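Local coordinates for pullulanase (Klebsiella oxytoca, PDB 2YOC), which hydrolyses alpha-1,6-glucosidic linkages in pullulan and related alpha-glucans, as a secreted glycosyl hydrolase that exits through a type 2 secretion system, at residues S831-R843 against N911-P925. Numbering follows the deposited sequence.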
ATOM      1  N   SER B 831      20.582 -24.602 -14.663  1.00 75.74           N
ATOM      2  CA  SER B 831      22.049 -24.648 -14.768  1.00 76.03           C
ATOM      3  C   SER B 831      22.675 -23.272 -14.456  1.00 80.59           C
ATOM      4  O   SER B 831      23.622 -23.203 -13.675  1.00 82.35           O
ATOM      5  CB  SER B 831      22.476 -25.168 -16.136  1.00 77.92           C
ATOM      6  OG  SER B 831      21.880 -26.435 -16.380  1.00 81.45           O
ATOM      7  N   TYR B 832      22.076 -22.187 -14.957  1.00 76.76           N
ATOM      8  CA  TYR B 832      22.507 -20.814 -14.664  1.00 76.94           C
ATOM      9  C   TYR B 832      22.227 -20.404 -13.201  1.00 77.57           C
ATOM     10  O   TYR B 832      23.008 -19.655 -12.613  1.00 73.79           O
ATOM     11  CB  TYR B 832      21.705 -19.820 -15.523  1.00 78.34           C
ATOM     12  CG  TYR B 832      22.233 -19.471 -16.897  1.00 82.39           C
ATOM     13  CD1 TYR B 832      23.572 -19.140 -17.089  1.00 85.58           C
ATOM     14  CD2 TYR B 832      21.365 -19.302 -17.970  1.00 82.77           C
ATOM     15  CE1 TYR B 832      24.050 -18.755 -18.343  1.00 86.23           C
ATOM     16  CE2 TYR B 832      21.826 -18.892 -19.220  1.00 83.84           C
ATOM     17  CZ  TYR B 832      23.169 -18.615 -19.404  1.00 89.91           C
ATOM     18  OH  TYR B 832      23.611 -18.225 -20.647  1.00 87.99           O
ATOM     19  N   LYS B 833      21.061 -20.831 -12.653  1.00 75.53           N
ATOM     20  CA  LYS B 833      20.559 -20.383 -11.344  1.00 75.58           C
ATOM     21  C   LYS B 833      20.770 -21.249 -10.071  1.00 80.06           C
ATOM     22  O   LYS B 833      20.703 -20.700  -8.964  1.00 78.10           O
ATOM     23  CB  LYS B 833      19.092 -19.927 -11.465  1.00 75.51           C
ATOM     24  CG  LYS B 833      18.900 -18.617 -12.203  1.00 77.82           C
ATOM     25  CD  LYS B 833      17.507 -18.502 -12.823  1.00 82.39           C
ATOM     26  CE  LYS B 833      17.512 -17.718 -14.114  1.00 85.72           C
ATOM     27  NZ  LYS B 833      17.729 -16.256 -13.915  1.00 97.86           N
ATOM     28  N   ALA B 834      20.977 -22.576 -10.217  1.00 78.13           N
ATOM     29  CA  ALA B 834      21.135 -23.487  -9.074  1.00 80.04           C
ATOM     30  C   ALA B 834      22.452 -23.324  -8.324  1.00 88.10           C
ATOM     31  O   ALA B 834      23.485 -23.042  -8.944  1.00 88.36           O
ATOM     32  CB  ALA B 834      20.957 -24.933  -9.516  1.00 80.80           C
ATOM     33  N   SER B 835      22.414 -23.515  -6.985  1.00 86.98           N
ATOM     34  CA  SER B 835      23.603 -23.430  -6.124  1.00 88.33           C
ATOM     35  C   SER B 835      24.559 -24.560  -6.477  1.00 91.45           C
ATOM     36  O   SER B 835      24.104 -25.640  -6.864  1.00 89.99           O
ATOM     37  CB  SER B 835      23.220 -23.514  -4.645  1.00 91.61           C
ATOM     38  OG  SER B 835      24.350 -23.443  -3.790  1.00 96.12           O
ATOM     39  N   GLN B 836      25.879 -24.303  -6.340  1.00 89.18           N
ATOM     40  CA  GLN B 836      26.949 -25.275  -6.600  1.00 90.75           C
ATOM     41  C   GLN B 836      26.663 -26.595  -5.855  1.00 96.09           C
ATOM     42  O   GLN B 836      27.044 -27.669  -6.326  1.00 95.23           O
ATOM     43  CB  GLN B 836      28.324 -24.690  -6.189  1.00 93.32           C
ATOM     44  CG  GLN B 836      29.534 -25.407  -6.814  1.00112.62           C
ATOM     45  CD  GLN B 836      30.816 -24.616  -6.744  1.00141.75           C
ATOM     46  OE1 GLN B 836      31.762 -25.014  -6.065  1.00140.57           O
ATOM     47  NE2 GLN B 836      30.921 -23.530  -7.513  1.00136.96           N
ATOM     48  N   GLU B 837      25.926 -26.485  -4.723  1.00 94.41           N
ATOM     49  CA  GLU B 837      25.499 -27.547  -3.812  1.00 95.73           C
ATOM     50  C   GLU B 837      24.434 -28.463  -4.411  1.00 98.55           C
ATOM     51  O   GLU B 837      24.313 -29.616  -3.991  1.00 99.50           O
ATOM     52  CB  GLU B 837      24.986 -26.940  -2.487  1.00 97.85           C
ATOM     53  CG  GLU B 837      26.089 -26.403  -1.583  1.00117.73           C
ATOM     54  CD  GLU B 837      25.695 -26.038  -0.160  1.00149.60           C
ATOM     55  OE1 GLU B 837      24.592 -25.474   0.035  1.00147.61           O
ATOM     56  OE2 GLU B 837      26.520 -26.270   0.757  1.00142.70           O
ATOM     57  N   ALA B 838      23.651 -27.955  -5.365  1.00 92.25           N
ATOM     58  CA  ALA B 838      22.612 -28.763  -5.975  1.00 90.96           C
ATOM     59  C   ALA B 838      23.160 -29.771  -7.000  1.00 94.71           C
ATOM     60  O   ALA B 838      23.543 -29.403  -8.114  1.00 93.41           O
ATOM     61  CB  ALA B 838      21.542 -27.872  -6.580  1.00 90.52           C
ATOM     62  N   ASP B 839      23.230 -31.046  -6.581  1.00 92.96           N
ATOM     63  CA  ASP B 839      23.704 -32.177  -7.388  1.00 94.40           C
ATOM     64  C   ASP B 839      22.691 -32.543  -8.461  1.00 98.70           C
ATOM     65  O   ASP B 839      21.516 -32.183  -8.336  1.00 97.87           O
ATOM     66  CB  ASP B 839      23.979 -33.394  -6.495  1.00 98.45           C
ATOM     67  CG  ASP B 839      22.892 -33.672  -5.469  1.00113.64           C
ATOM     68  OD1 ASP B 839      22.812 -32.912  -4.460  1.00115.31           O
ATOM     69  OD2 ASP B 839      22.129 -34.652  -5.663  1.00116.86           O
ATOM     70  N   LEU B 840      23.142 -33.268  -9.515  1.00 95.76           N
ATOM     71  CA  LEU B 840      22.330 -33.672 -10.669  1.00 94.58           C
ATOM     72  C   LEU B 840      20.934 -34.146 -10.275  1.00 97.98           C
ATOM     73  O   LEU B 840      19.953 -33.679 -10.863  1.00 97.15           O
ATOM     74  CB  LEU B 840      23.072 -34.717 -11.531  1.00 95.34           C
ATOM     75  CG  LEU B 840      22.448 -35.144 -12.883  1.00 99.52           C
ATOM     76  CD1 LEU B 840      22.236 -33.967 -13.823  1.00 99.16           C
ATOM     77  CD2 LEU B 840      23.329 -36.136 -13.584  1.00102.73           C
ATOM     78  N   ALA B 841      20.855 -35.000  -9.231  1.00 94.35           N
ATOM     79  CA  ALA B 841      19.617 -35.560  -8.667  1.00 93.15           C
ATOM     80  C   ALA B 841      18.610 -34.499  -8.189  1.00 95.87           C
ATOM     81  O   ALA B 841      17.406 -34.627  -8.467  1.00 93.76           O
ATOM     82  CB  ALA B 841      19.945 -36.509  -7.525  1.00 94.64           C
ATOM     83  N   THR B 842      19.100 -33.461  -7.468  1.00 92.51           N
ATOM     84  CA  THR B 842      18.229 -32.386  -6.967  1.00 91.25           C
ATOM     85  C   THR B 842      17.799 -31.443  -8.098  1.00 92.15           C
ATOM     86  O   THR B 842      16.679 -30.939  -8.080  1.00 91.33           O
ATOM     87  CB  THR B 842      18.838 -31.644  -5.772  1.00 94.86           C
ATOM     88  OG1 THR B 842      19.789 -30.716  -6.255  1.00 97.63           O
ATOM     89  CG2 THR B 842      19.459 -32.580  -4.732  1.00 90.67           C
ATOM     90  N   ARG B 843      18.685 -31.225  -9.086  1.00 86.00           N
ATOM     91  CA  ARG B 843      18.382 -30.382 -10.238  1.00 82.91           C
ATOM     92  C   ARG B 843      17.300 -31.044 -11.107  1.00 83.92           C
ATOM     93  O   ARG B 843      16.451 -30.330 -11.642  1.00 83.46           O
ATOM     94  CB  ARG B 843      19.652 -30.042 -11.039  1.00 80.31           C
ATOM     95  CG  ARG B 843      20.722 -29.308 -10.225  1.00 76.59           C
ATOM     96  CD  ARG B 843      21.803 -28.686 -11.096  1.00 82.86           C
ATOM     97  NE  ARG B 843      22.724 -27.889 -10.289  1.00 87.71           N
ATOM     98  CZ  ARG B 843      23.561 -26.973 -10.764  1.00104.98           C
ATOM     99  NH1 ARG B 843      23.627 -26.734 -12.067  1.00 96.24           N
ATOM    100  NH2 ARG B 843      24.338 -26.288  -9.940  1.00 95.85           N
ATOM    101  N   ASN B 911      27.239 -13.500 -22.268  1.00 89.54           N
ATOM    102  CA  ASN B 911      26.927 -14.436 -21.178  1.00 88.55           C
ATOM    103  C   ASN B 911      27.925 -15.597 -21.031  1.00 91.49           C
ATOM    104  O   ASN B 911      27.729 -16.477 -20.176  1.00 89.72           O
ATOM    105  CB  ASN B 911      25.506 -14.997 -21.361  1.00 87.23           C
ATOM    106  CG  ASN B 911      24.449 -13.971 -21.672  1.00102.82           C
ATOM    107  OD1 ASN B 911      24.185 -13.055 -20.892  1.00 91.31           O
ATOM    108  ND2 ASN B 911      23.781 -14.141 -22.801  1.00 97.51           N
ATOM    109  N   TYR B 912      28.986 -15.586 -21.865  1.00 88.67           N
ATOM    110  CA  TYR B 912      30.051 -16.588 -21.938  1.00 89.92           C
ATOM    111  C   TYR B 912      30.752 -16.820 -20.580  1.00 94.16           C
ATOM    112  O   TYR B 912      30.935 -17.980 -20.171  1.00 92.94           O
ATOM    113  CB  TYR B 912      31.059 -16.181 -23.030  1.00 92.79           C
ATOM    114  CG  TYR B 912      30.713 -16.602 -24.445  1.00 95.79           C
ATOM    115  CD1 TYR B 912      29.398 -16.872 -24.816  1.00 96.77           C
ATOM    116  CD2 TYR B 912      31.703 -16.736 -25.415  1.00 98.60           C
ATOM    117  CE1 TYR B 912      29.080 -17.273 -26.112  1.00 98.81           C
ATOM    118  CE2 TYR B 912      31.396 -17.119 -26.719  1.00100.13           C
ATOM    119  CZ  TYR B 912      30.081 -17.386 -27.065  1.00108.98           C
ATOM    120  OH  TYR B 912      29.779 -17.775 -28.348  1.00111.26           O
ATOM    121  N   GLU B 913      31.086 -15.711 -19.867  1.00 91.21           N
ATOM    122  CA  GLU B 913      31.726 -15.721 -18.543  1.00 91.69           C
ATOM    123  C   GLU B 913      30.845 -16.407 -17.482  1.00 90.65           C
ATOM    124  O   GLU B 913      31.354 -17.104 -16.600  1.00 89.91           O
ATOM    125  CB  GLU B 913      32.080 -14.287 -18.108  1.00 93.90           C
ATOM    126  CG  GLU B 913      33.310 -13.717 -18.799  1.00113.95           C
ATOM    127  CD  GLU B 913      33.544 -12.233 -18.553  1.00156.17           C
ATOM    128  OE1 GLU B 913      32.850 -11.408 -19.192  1.00170.22           O
ATOM    129  OE2 GLU B 913      34.433 -11.895 -17.738  1.00150.83           O
ATOM    130  N   VAL B 914      29.523 -16.207 -17.586  1.00 84.29           N
ATOM    131  CA  VAL B 914      28.511 -16.796 -16.702  1.00 82.47           C
ATOM    132  C   VAL B 914      28.387 -18.281 -17.041  1.00 84.57           C
ATOM    133  O   VAL B 914      28.381 -19.114 -16.136  1.00 83.93           O
ATOM    134  CB  VAL B 914      27.168 -16.035 -16.814  1.00 84.29           C
ATOM    135  CG1 VAL B 914      26.154 -16.532 -15.789  1.00 83.60           C
ATOM    136  CG2 VAL B 914      27.399 -14.553 -16.626  1.00 83.82           C
ATOM    137  N   ILE B 915      28.325 -18.601 -18.346  1.00 79.54           N
ATOM    138  CA  ILE B 915      28.247 -19.968 -18.844  1.00 78.80           C
ATOM    139  C   ILE B 915      29.439 -20.759 -18.303  1.00 82.66           C
ATOM    140  O   ILE B 915      29.220 -21.774 -17.647  1.00 83.17           O
ATOM    141  CB  ILE B 915      28.129 -20.018 -20.399  1.00 81.29           C
ATOM    142  CG1 ILE B 915      26.744 -19.498 -20.873  1.00 79.27           C
ATOM    143  CG2 ILE B 915      28.401 -21.434 -20.939  1.00 82.26           C
ATOM    144  CD1 ILE B 915      26.708 -18.849 -22.251  1.00 77.10           C
ATOM    145  N   THR B 916      30.678 -20.265 -18.499  1.00 78.13           N
ATOM    146  CA  THR B 916      31.868 -20.987 -18.006  1.00 79.35           C
ATOM    147  C   THR B 916      31.844 -21.283 -16.487  1.00 81.89           C
ATOM    148  O   THR B 916      32.163 -22.401 -16.061  1.00 80.76           O
ATOM    149  CB  THR B 916      33.180 -20.394 -18.543  1.00 87.05           C
ATOM    150  OG1 THR B 916      33.147 -18.975 -18.409  1.00 90.44           O
ATOM    151  CG2 THR B 916      33.445 -20.780 -19.996  1.00 82.26           C
ATOM    152  N   ARG B 917      31.378 -20.298 -15.698  1.00 77.36           N
ATOM    153  CA  ARG B 917      31.215 -20.368 -14.244  1.00 76.90           C
ATOM    154  C   ARG B 917      30.258 -21.514 -13.826  1.00 82.53           C
ATOM    155  O   ARG B 917      30.492 -22.171 -12.806  1.00 82.42           O
ATOM    156  CB  ARG B 917      30.676 -19.003 -13.739  1.00 71.63           C
ATOM    157  CG  ARG B 917      30.343 -18.904 -12.248  1.00 72.27           C
ATOM    158  CD  ARG B 917      29.630 -17.619 -11.868  1.00 82.88           C
ATOM    159  NE  ARG B 917      30.544 -16.471 -11.792  1.00106.38           N
ATOM    160  CZ  ARG B 917      30.670 -15.514 -12.711  1.00123.53           C
ATOM    161  NH1 ARG B 917      29.931 -15.539 -13.814  1.00105.19           N
ATOM    162  NH2 ARG B 917      31.544 -14.530 -12.538  1.00112.01           N
ATOM    163  N   VAL B 918      29.193 -21.746 -14.627  1.00 79.09           N
ATOM    164  CA  VAL B 918      28.141 -22.705 -14.311  1.00 79.05           C
ATOM    165  C   VAL B 918      28.186 -24.048 -15.050  1.00 86.31           C
ATOM    166  O   VAL B 918      27.693 -25.050 -14.525  1.00 86.44           O
ATOM    167  CB  VAL B 918      26.732 -22.042 -14.389  1.00 81.27           C
ATOM    168  CG1 VAL B 918      26.677 -20.739 -13.579  1.00 80.32           C
ATOM    169  CG2 VAL B 918      26.286 -21.815 -15.839  1.00 80.39           C
ATOM    170  N   LYS B 919      28.707 -24.041 -16.285  1.00 84.55           N
ATOM    171  CA  LYS B 919      28.732 -25.172 -17.202  1.00 85.40           C
ATOM    172  C   LYS B 919      29.182 -26.476 -16.565  1.00 93.77           C
ATOM    173  O   LYS B 919      28.477 -27.486 -16.655  1.00 92.89           O
ATOM    174  CB  LYS B 919      29.564 -24.825 -18.450  1.00 88.06           C
ATOM    175  CG  LYS B 919      29.254 -25.672 -19.678  1.00 98.77           C
ATOM    176  CD  LYS B 919      29.807 -25.050 -20.949  1.00110.86           C
ATOM    177  CE  LYS B 919      31.310 -25.188 -21.121  1.00122.03           C
ATOM    178  NZ  LYS B 919      31.750 -24.807 -22.493  1.00127.37           N
ATOM    179  N   GLU B 920      30.339 -26.441 -15.890  1.00 94.34           N
ATOM    180  CA  GLU B 920      30.916 -27.632 -15.286  1.00 95.84           C
ATOM    181  C   GLU B 920      30.461 -27.919 -13.852  1.00100.63           C
ATOM    182  O   GLU B 920      30.838 -28.964 -13.306  1.00100.98           O
ATOM    183  CB  GLU B 920      32.446 -27.645 -15.461  1.00 98.57           C
ATOM    184  CG  GLU B 920      32.911 -28.072 -16.853  1.00109.40           C
ATOM    185  CD  GLU B 920      32.575 -27.148 -18.012  1.00133.20           C
ATOM    186  OE1 GLU B 920      32.891 -25.937 -17.933  1.00112.16           O
ATOM    187  OE2 GLU B 920      31.984 -27.642 -19.002  1.00136.03           O
HETATM  188  N   MSE B 921      29.600 -27.041 -13.264  1.00 96.14           N
HETATM  189  CA  MSE B 921      29.102 -27.223 -11.890  1.00 95.48           C
HETATM  190  C   MSE B 921      28.504 -28.600 -11.636  1.00103.66           C
HETATM  191  O   MSE B 921      28.789 -29.204 -10.596  1.00106.31           O
HETATM  192  CB  MSE B 921      28.153 -26.112 -11.452  1.00 95.36           C
HETATM  193  CG  MSE B 921      28.838 -24.768 -11.342  1.00101.65           C
HETATM  194 SE   MSE B 921      27.923 -23.539 -10.174  1.00108.55          SE
HETATM  195  CE  MSE B 921      26.110 -23.615 -11.051  1.00103.88           C
ATOM    196  N   VAL B 922      27.734 -29.122 -12.606  1.00 99.42           N
ATOM    197  CA  VAL B 922      27.172 -30.455 -12.483  1.00 99.85           C
ATOM    198  C   VAL B 922      27.206 -31.275 -13.773  1.00102.50           C
ATOM    199  O   VAL B 922      27.167 -30.713 -14.867  1.00100.53           O
ATOM    200  CB  VAL B 922      25.846 -30.518 -11.673  1.00104.14           C
ATOM    201  CG1 VAL B 922      24.623 -30.732 -12.569  1.00102.43           C
ATOM    202  CG2 VAL B 922      25.925 -31.572 -10.562  1.00105.09           C
ATOM    203  N   ALA B 923      27.315 -32.614 -13.615  1.00100.35           N
ATOM    204  CA  ALA B 923      27.364 -33.634 -14.667  1.00100.49           C
ATOM    205  C   ALA B 923      26.216 -33.522 -15.661  1.00103.04           C
ATOM    206  O   ALA B 923      25.145 -33.024 -15.305  1.00103.19           O
ATOM    207  CB  ALA B 923      27.356 -35.017 -14.036  1.00101.97           C
ATOM    208  N   THR B 924      26.432 -33.995 -16.906  1.00 97.62           N
ATOM    209  CA  THR B 924      25.407 -33.971 -17.960  1.00 94.92           C
ATOM    210  C   THR B 924      24.475 -35.181 -17.789  1.00 96.33           C
ATOM    211  O   THR B 924      24.971 -36.298 -17.589  1.00 96.55           O
ATOM    212  CB  THR B 924      26.066 -33.872 -19.355  1.00 99.63           C
ATOM    213  OG1 THR B 924      26.976 -32.769 -19.349  1.00106.24           O
ATOM    214  CG2 THR B 924      25.058 -33.686 -20.498  1.00 91.23           C
ATOM    215  N   PRO B 925      23.129 -34.979 -17.871  1.00 89.79           N
ATOM    216  CA  PRO B 925      22.199 -36.115 -17.746  1.00 88.04           C
ATOM    217  C   PRO B 925      22.433 -37.223 -18.774  1.00 90.59           C
ATOM    218  O   PRO B 925      22.903 -36.955 -19.884  1.00 90.23           O
ATOM    219  CB  PRO B 925      20.833 -35.473 -17.987  1.00 88.15           C
ATOM    220  CG  PRO B 925      21.011 -34.052 -17.669  1.00 92.54           C
ATOM    221  CD  PRO B 925      22.392 -33.718 -18.082  1.00 89.75           C
TER
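Ser835 O is gripped by two donors, Ala838 N of the type I turn 835-838 and Arg843 NH2 (3.2 Å), which approach from opposite faces of the carbonyl plane; Arg843 in turn packs against Met921 and Val922. Arg843 NE gives a second, bent bond to Ala838 O (2.8 Å, 134° at the hydrogen), and together the two bonds fix the rotation of the guanidinium. That plate lies between Ala834 CB over one face and Val922 CB over the other, while CE of Met921, a selenomethionine here, meets its edge in plane, 3.4 Å from Arg843 NH2. A bend at chi3 (-55°) turns this methyl back toward Ala834 O, which accepts a hydrogen bond from Arg741 NH1. Val922 CG2 reaches the first turn of helix 840-855, and Leu840 CD1 lies 4.0 Å from Pro925 CG. At the other end, the Tyr832 ring is met obliquely by Val914, Ile915 and Val918, with CD1 of Tyr832 3.9 Å from Val914 CG1; Phe875 also meets this ring. The contact thus ties the link between strand 814-816 and helix 840-855 to the segment leading from strand 860-864 into helix 927-945, probably the seventh and eighth beta-alpha connections of the (beta/alpha)8 TIM barrel.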